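Local coordinates for protein glycerol kinase, putative (Plasmodium falciparum, PDB 2W40) that probably phosphorylates glycerol with ATP to give sn-glycerol 3-phosphate, as a glycerol kinase of the FGGY family, at residues N26-N31 with K65-K70; N4-I9 with K457-L462. All blocks are in the same frame, centred on the assembly; numbering follows the deposited sequence.

Contact 1: residues N26-N31 with K65-K70; sequences NIVHSN and KVLKDK. With EDO (1,2-ethanediol), chain B.
Val28 and His29 meet the last turns of helix 49-70 where strand 27-34, an outermost strand of the N-terminal mixed sheet, is broken by a classic beta bulge; the closest alpha carbons, His29 CA and Leu67 CA, are 7.3 Å apart. Both bulge residues face Phe20 of strand 15-21 and bond to its backbone; His29 points toward the helix, while Val28 reaches it with CG2 alone. This is strand-on-helix packing in the N-terminal domain of the sugar kinase/Hsp70/actin fold.

The imidazole of His29 swings out with CG anti to the backbone N (chi1 176°), which lays one ring face over Val66. Val66 CB stands 4.3 Å from the His29 ring centroid, 26° off the ring normal, a CH-pi contact. The approach is not centred: Val66 CG1 comes to 3.5 Å from His29 CD2, while both Val66 methyls are about 4.0 Å from His29 NE2.

Leu67, buried also against Phe20 and Val74, serves both bulge residues with one methyl. Its CD2 lies 4.0 Å from His29 CB. The Val28 and Leu67 side chains cross at about a right angle, with Val28 CG2 3.8 Å from Leu67 CD2.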
loop_
_atom_site.group_PDB
_atom_site.type_symbol
_atom_site.label_atom_id
_atom_site.label_comp_id
_atom_site.label_asym_id
_atom_site.label_seq_id
_atom_site.Cartn_x
_atom_site.Cartn_y
_atom_site.Cartn_z
ATOM N N ASN C 26 -0.151 21.346 -37.133
ATOM C CA ASN C 26 -0.737 19.993 -37.114
ATOM C C ASN C 26 0.394 18.939 -37.021
ATOM O O ASN C 26 1.401 19.057 -37.709
ATOM C CB ASN C 26 -1.507 19.683 -38.418
ATOM C CG ASN C 26 -2.575 20.697 -38.754
ATOM O OD1 ASN C 26 -2.534 21.357 -39.858
ATOM N ND2 ASN C 26 -3.540 20.841 -37.863
ATOM N N ILE C 27 0.224 17.940 -36.167
ATOM C CA ILE C 27 1.118 16.844 -36.154
ATOM C C ILE C 27 0.952 15.951 -37.364
ATOM O O ILE C 27 -0.171 15.390 -37.599
ATOM C CB ILE C 27 0.981 15.973 -34.809
ATOM C CG1 ILE C 27 1.196 16.877 -33.603
ATOM C CG2 ILE C 27 1.928 14.806 -34.855
ATOM C CD1 ILE C 27 0.931 16.178 -32.212
ATOM N N VAL C 28 1.989 15.835 -38.171
ATOM C CA VAL C 28 1.992 14.910 -39.308
ATOM C C VAL C 28 2.652 13.559 -39.054
ATOM O O VAL C 28 2.409 12.587 -39.738
ATOM C CB VAL C 28 2.547 15.612 -40.590
ATOM C CG1 VAL C 28 1.652 16.914 -40.905
ATOM C CG2 VAL C 28 4.070 15.947 -40.424
ATOM N N HIS C 29 3.497 13.437 -38.015
ATOM C CA HIS C 29 3.976 12.147 -37.584
ATOM C C HIS C 29 4.483 12.331 -36.152
ATOM O O HIS C 29 5.028 13.373 -35.848
ATOM C CB HIS C 29 5.178 11.666 -38.417
ATOM C CG HIS C 29 5.763 10.367 -37.935
ATOM N ND1 HIS C 29 6.947 10.278 -37.241
ATOM C CD2 HIS C 29 5.272 9.105 -38.003
ATOM C CE1 HIS C 29 7.166 9.013 -36.920
ATOM N NE2 HIS C 29 6.200 8.280 -37.433
ATOM N N SER C 30 4.328 11.289 -35.339
ATOM C CA SER C 30 4.916 11.334 -33.992
ATOM C C SER C 30 5.192 9.877 -33.541
ATOM O O SER C 30 4.541 8.910 -34.018
ATOM C CB SER C 30 4.021 12.046 -33.012
ATOM O OG SER C 30 2.900 11.259 -32.680
ATOM N N ASN C 31 6.115 9.714 -32.609
ATOM C CA ASN C 31 6.381 8.374 -32.044
ATOM C C ASN C 31 7.199 8.610 -30.786
ATOM O O ASN C 31 7.688 9.726 -30.514
ATOM C CB ASN C 31 7.163 7.481 -32.993
ATOM C CG ASN C 31 7.021 5.981 -32.676
ATOM O OD1 ASN C 31 6.278 5.582 -31.781
ATOM N ND2 ASN C 31 7.576 5.144 -33.596
ATOM N N LYS C 65 11.724 8.562 -42.606
ATOM C CA LYS C 65 11.371 7.489 -43.472
ATOM C C LYS C 65 9.838 7.440 -43.751
ATOM O O LYS C 65 9.384 7.275 -44.936
ATOM C CB LYS C 65 11.859 6.196 -42.866
ATOM C CG LYS C 65 11.536 4.958 -43.682
ATOM C CD LYS C 65 11.421 3.735 -42.824
ATOM C CE LYS C 65 10.093 3.675 -41.962
ATOM N NZ LYS C 65 8.845 3.438 -42.819
ATOM N N VAL C 66 9.073 7.543 -42.676
ATOM C CA VAL C 66 7.599 7.536 -42.738
ATOM C C VAL C 66 7.116 8.736 -43.550
ATOM O O VAL C 66 6.197 8.610 -44.429
ATOM C CB VAL C 66 6.961 7.569 -41.327
ATOM C CG1 VAL C 66 5.475 7.970 -41.359
ATOM C CG2 VAL C 66 7.162 6.151 -40.633
ATOM N N LEU C 67 7.674 9.899 -43.266
ATOM C CA LEU C 67 7.289 11.110 -43.961
ATOM C C LEU C 67 7.634 10.998 -45.434
ATOM O O LEU C 67 6.849 11.436 -46.266
ATOM C CB LEU C 67 7.995 12.339 -43.391
ATOM C CG LEU C 67 7.525 12.754 -42.012
ATOM C CD1 LEU C 67 8.516 13.831 -41.505
ATOM C CD2 LEU C 67 6.112 13.190 -42.011
ATOM N N LYS C 68 8.791 10.437 -45.738
ATOM C CA LYS C 68 9.252 10.388 -47.124
ATOM C C LYS C 68 8.370 9.342 -47.848
ATOM O O LYS C 68 8.051 9.536 -49.035
ATOM C CB LYS C 68 10.769 10.164 -47.297
ATOM C CG LYS C 68 11.618 11.451 -46.992
ATOM C CD LYS C 68 13.126 11.229 -47.048
ATOM C CE LYS C 68 13.925 12.441 -46.509
ATOM N NZ LYS C 68 13.321 13.804 -46.805
ATOM N N ASP C 69 7.900 8.329 -47.126
ATOM C CA ASP C 69 6.854 7.441 -47.616
ATOM C C ASP C 69 5.493 8.152 -47.924
ATOM O O ASP C 69 4.955 7.892 -48.981
ATOM C CB ASP C 69 6.625 6.249 -46.661
ATOM C CG ASP C 69 7.840 5.304 -46.565
ATOM O OD1 ASP C 69 8.864 5.526 -47.277
ATOM O OD2 ASP C 69 7.790 4.347 -45.726
ATOM N N LYS C 70 4.939 8.984 -47.032
ATOM C CA LYS C 70 3.671 9.730 -47.283
ATOM C C LYS C 70 3.813 10.864 -48.342
ATOM O O LYS C 70 2.940 11.012 -49.209
ATOM C CB LYS C 70 3.080 10.341 -45.996
ATOM C CG LYS C 70 2.681 9.400 -44.853
HETATM C C1 EDO B . 15.806 17.426 -44.565
HETATM O O1 EDO B . 15.033 18.473 -45.167
HETATM C C2 EDO B . 15.918 16.008 -45.172
HETATM O O2 EDO B . 14.700 15.542 -45.804
#

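Contact 2: residues N4-I9 with K457-L462; sequences NVILSI and KIWDSL
Ile6 of strand 3-11 touches Ile458 and Trp459 in the loop after helix 443-455, so a strand of the N-terminal mixed sheet of this sugar kinase/Hsp70/actin fold meets a loop some 450 residues later in the chain. The helix before that loop closes with a Schellman motif: Lys457, with positive phi, is the C-prime residue, and the backbone bonds Ile458 N to Gly453 O and Lys457 N to Leu454 O end the helix just before Ile458.

Along the strand, Asn4 points toward the loop without touching it; its ND2 makes a weak hydrogen bond to Glu23 OE1. Val5 points away, its backbone paired with Ile75 and Lys77. Ile6, bonded through its backbone to Tyr21, turns back toward the loop and is the residue of 4-9 that touches 457-462. Its CG1 lies anti to the carbonyl carbon (chi1 -57°), and chi2 of 160° extends the chain to CD1. Ile6 and Ile458 meet tip to tip, with Ile6 CD1 3.5 Å from Ile458 CD1. The fit is tight, for Ile6 CG1 and Ile458 CD1 form an unusually close carbon pair at 3.4 Å. Further on, Ser8 hydrogen-bonds through OG to Ser445 O of helix 443-455, a second tie to that region.

The Trp459 indole carries Ile458 CG2 over one face, 3.6 Å above the plane and offset toward the rim. Its NE1 bonds to Glu23 O, which helps fix the ring, while the benzo end meets the strand obliquely, with Trp459 CH2 3.7 Å from Ile6 CD1.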
loop_
_atom_site.group_PDB
_atom_site.type_symbol
_atom_site.label_atom_id
_atom_site.label_comp_id
_atom_site.label_asym_id
_atom_site.label_seq_id
_atom_site.Cartn_x
_atom_site.Cartn_y
_atom_site.Cartn_z
ATOM N N ASN C 4 6.750 20.893 -45.883
ATOM C CA ASN C 4 7.661 21.469 -44.902
ATOM C C ASN C 4 7.227 21.006 -43.516
ATOM O O ASN C 4 6.045 21.064 -43.180
ATOM C CB ASN C 4 7.607 22.956 -44.883
ATOM C CG ASN C 4 8.135 23.579 -46.127
ATOM O OD1 ASN C 4 8.837 23.001 -46.935
ATOM N ND2 ASN C 4 7.803 24.840 -46.266
ATOM N N VAL C 5 8.265 20.625 -42.724
ATOM C CA VAL C 5 8.003 20.283 -41.339
ATOM C C VAL C 5 9.016 20.826 -40.361
ATOM O O VAL C 5 10.111 21.170 -40.721
ATOM C CB VAL C 5 7.910 18.733 -41.132
ATOM C CG1 VAL C 5 6.726 18.046 -41.985
ATOM C CG2 VAL C 5 9.239 18.133 -41.405
ATOM N N ILE C 6 8.565 20.894 -39.118
ATOM C CA ILE C 6 9.357 21.296 -37.954
ATOM C C ILE C 6 9.501 20.021 -37.103
ATOM O O ILE C 6 8.489 19.394 -36.743
ATOM C CB ILE C 6 8.699 22.395 -37.139
ATOM C CG1 ILE C 6 8.402 23.622 -37.985
ATOM C CG2 ILE C 6 9.556 22.744 -35.858
ATOM C CD1 ILE C 6 7.332 24.488 -37.299
ATOM N N LEU C 7 10.740 19.661 -36.769
ATOM C CA LEU C 7 10.938 18.522 -35.807
ATOM C C LEU C 7 10.988 19.098 -34.387
ATOM O O LEU C 7 11.812 19.969 -34.108
ATOM C CB LEU C 7 12.181 17.678 -36.095
ATOM C CG LEU C 7 12.680 16.630 -35.124
ATOM C CD1 LEU C 7 11.534 15.676 -34.701
ATOM C CD2 LEU C 7 13.986 15.948 -35.485
ATOM N N SER C 8 10.092 18.595 -33.513
ATOM C CA SER C 8 10.125 18.978 -32.101
ATOM C C SER C 8 10.494 17.716 -31.305
ATOM O O SER C 8 9.740 16.710 -31.417
ATOM C CB SER C 8 8.785 19.594 -31.648
ATOM O OG SER C 8 8.848 19.869 -30.266
ATOM N N ILE C 9 11.641 17.750 -30.569
ATOM C CA ILE C 9 12.065 16.602 -29.782
ATOM C C ILE C 9 11.670 16.927 -28.323
ATOM O O ILE C 9 12.079 17.987 -27.775
ATOM C CB ILE C 9 13.589 16.394 -29.865
ATOM C CG1 ILE C 9 13.971 16.054 -31.346
ATOM C CG2 ILE C 9 14.010 15.390 -28.743
ATOM C CD1 ILE C 9 15.458 16.217 -31.616
ATOM N N LYS C 457 11.824 32.167 -38.954
ATOM C CA LYS C 457 10.818 33.026 -39.572
ATOM C C LYS C 457 9.763 32.263 -40.380
ATOM O O LYS C 457 9.294 32.735 -41.463
ATOM C CB LYS C 457 11.479 34.019 -40.512
ATOM C CG LYS C 457 12.789 34.706 -40.044
ATOM C CD LYS C 457 12.540 35.500 -38.907
ATOM C CE LYS C 457 13.763 36.490 -38.630
ATOM N NZ LYS C 457 13.623 36.962 -37.231
ATOM N N ILE C 458 9.336 31.101 -39.864
ATOM C CA ILE C 458 8.202 30.331 -40.481
ATOM C C ILE C 458 6.949 31.184 -40.462
ATOM O O ILE C 458 6.191 31.200 -41.431
ATOM C CB ILE C 458 7.921 28.980 -39.794
ATOM C CG1 ILE C 458 9.142 28.097 -39.962
ATOM C CG2 ILE C 458 6.638 28.394 -40.340
ATOM C CD1 ILE C 458 9.052 26.629 -39.535
ATOM N N TRP C 459 6.740 31.879 -39.342
ATOM C CA TRP C 459 5.669 32.842 -39.165
ATOM C C TRP C 459 6.425 34.108 -38.807
ATOM O O TRP C 459 7.552 34.068 -38.207
ATOM C CB TRP C 459 4.781 32.407 -37.987
ATOM C CG TRP C 459 4.480 30.936 -37.972
ATOM C CD1 TRP C 459 3.550 30.264 -38.709
ATOM C CD2 TRP C 459 5.068 29.916 -37.092
ATOM N NE1 TRP C 459 3.569 28.934 -38.411
ATOM C CE2 TRP C 459 4.511 28.691 -37.443
ATOM C CE3 TRP C 459 6.080 29.935 -36.130
ATOM C CZ2 TRP C 459 4.875 27.482 -36.837
ATOM C CZ3 TRP C 459 6.424 28.744 -35.515
ATOM C CH2 TRP C 459 5.855 27.537 -35.867
ATOM N N ASP C 460 5.750 35.201 -39.003
ATOM C CA ASP C 460 6.324 36.539 -38.719
ATOM C C ASP C 460 6.631 36.829 -37.238
ATOM O O ASP C 460 7.731 37.385 -36.866
ATOM C CB ASP C 460 5.356 37.560 -39.313
ATOM C CG ASP C 460 5.103 37.299 -40.826
ATOM O OD1 ASP C 460 6.132 37.132 -41.556
ATOM O OD2 ASP C 460 3.911 37.181 -41.287
ATOM N N SER C 461 5.672 36.421 -36.390
ATOM C CA SER C 461 5.575 36.904 -35.034
ATOM C C SER C 461 4.817 35.873 -34.256
ATOM O O SER C 461 4.040 35.151 -34.809
ATOM C CB SER C 461 4.738 38.204 -34.937
ATOM O OG SER C 461 3.349 38.004 -35.252
ATOM N N LEU C 462 5.013 35.916 -32.951
ATOM C CA LEU C 462 4.239 35.122 -31.997
ATOM C C LEU C 462 2.756 35.413 -32.194
ATOM O O LEU C 462 1.929 34.546 -32.080
ATOM C CB LEU C 462 4.696 35.433 -30.545
ATOM C CG LEU C 462 4.231 34.495 -29.458
ATOM C CD1 LEU C 462 4.541 33.050 -29.792
ATOM C CD2 LEU C 462 4.734 34.964 -28.031
#

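Contacts 1 and 2 both reach the N-terminal mixed sheet and have centres 16 Å apart. They touch directly: Val28 CG2 of contact 1 lies 3.7 Å from Val5 CG1 of contact 2. The alternation of the strand explains this, since Val5 points away from the loop 457-462 that Ile6 faces. Both segments of contact 1 fall between those of contact 2 in sequence. Both contacts lie away from the ADP-binding residues Thr270, Gly315, Ser334 and Gly416. A glycerol lies about 7 Å from the His29 side chain and one about 4 Å from that of Ile458; glycerol weakly bonded to Lys457 O probably comes from the crystallisation liquor.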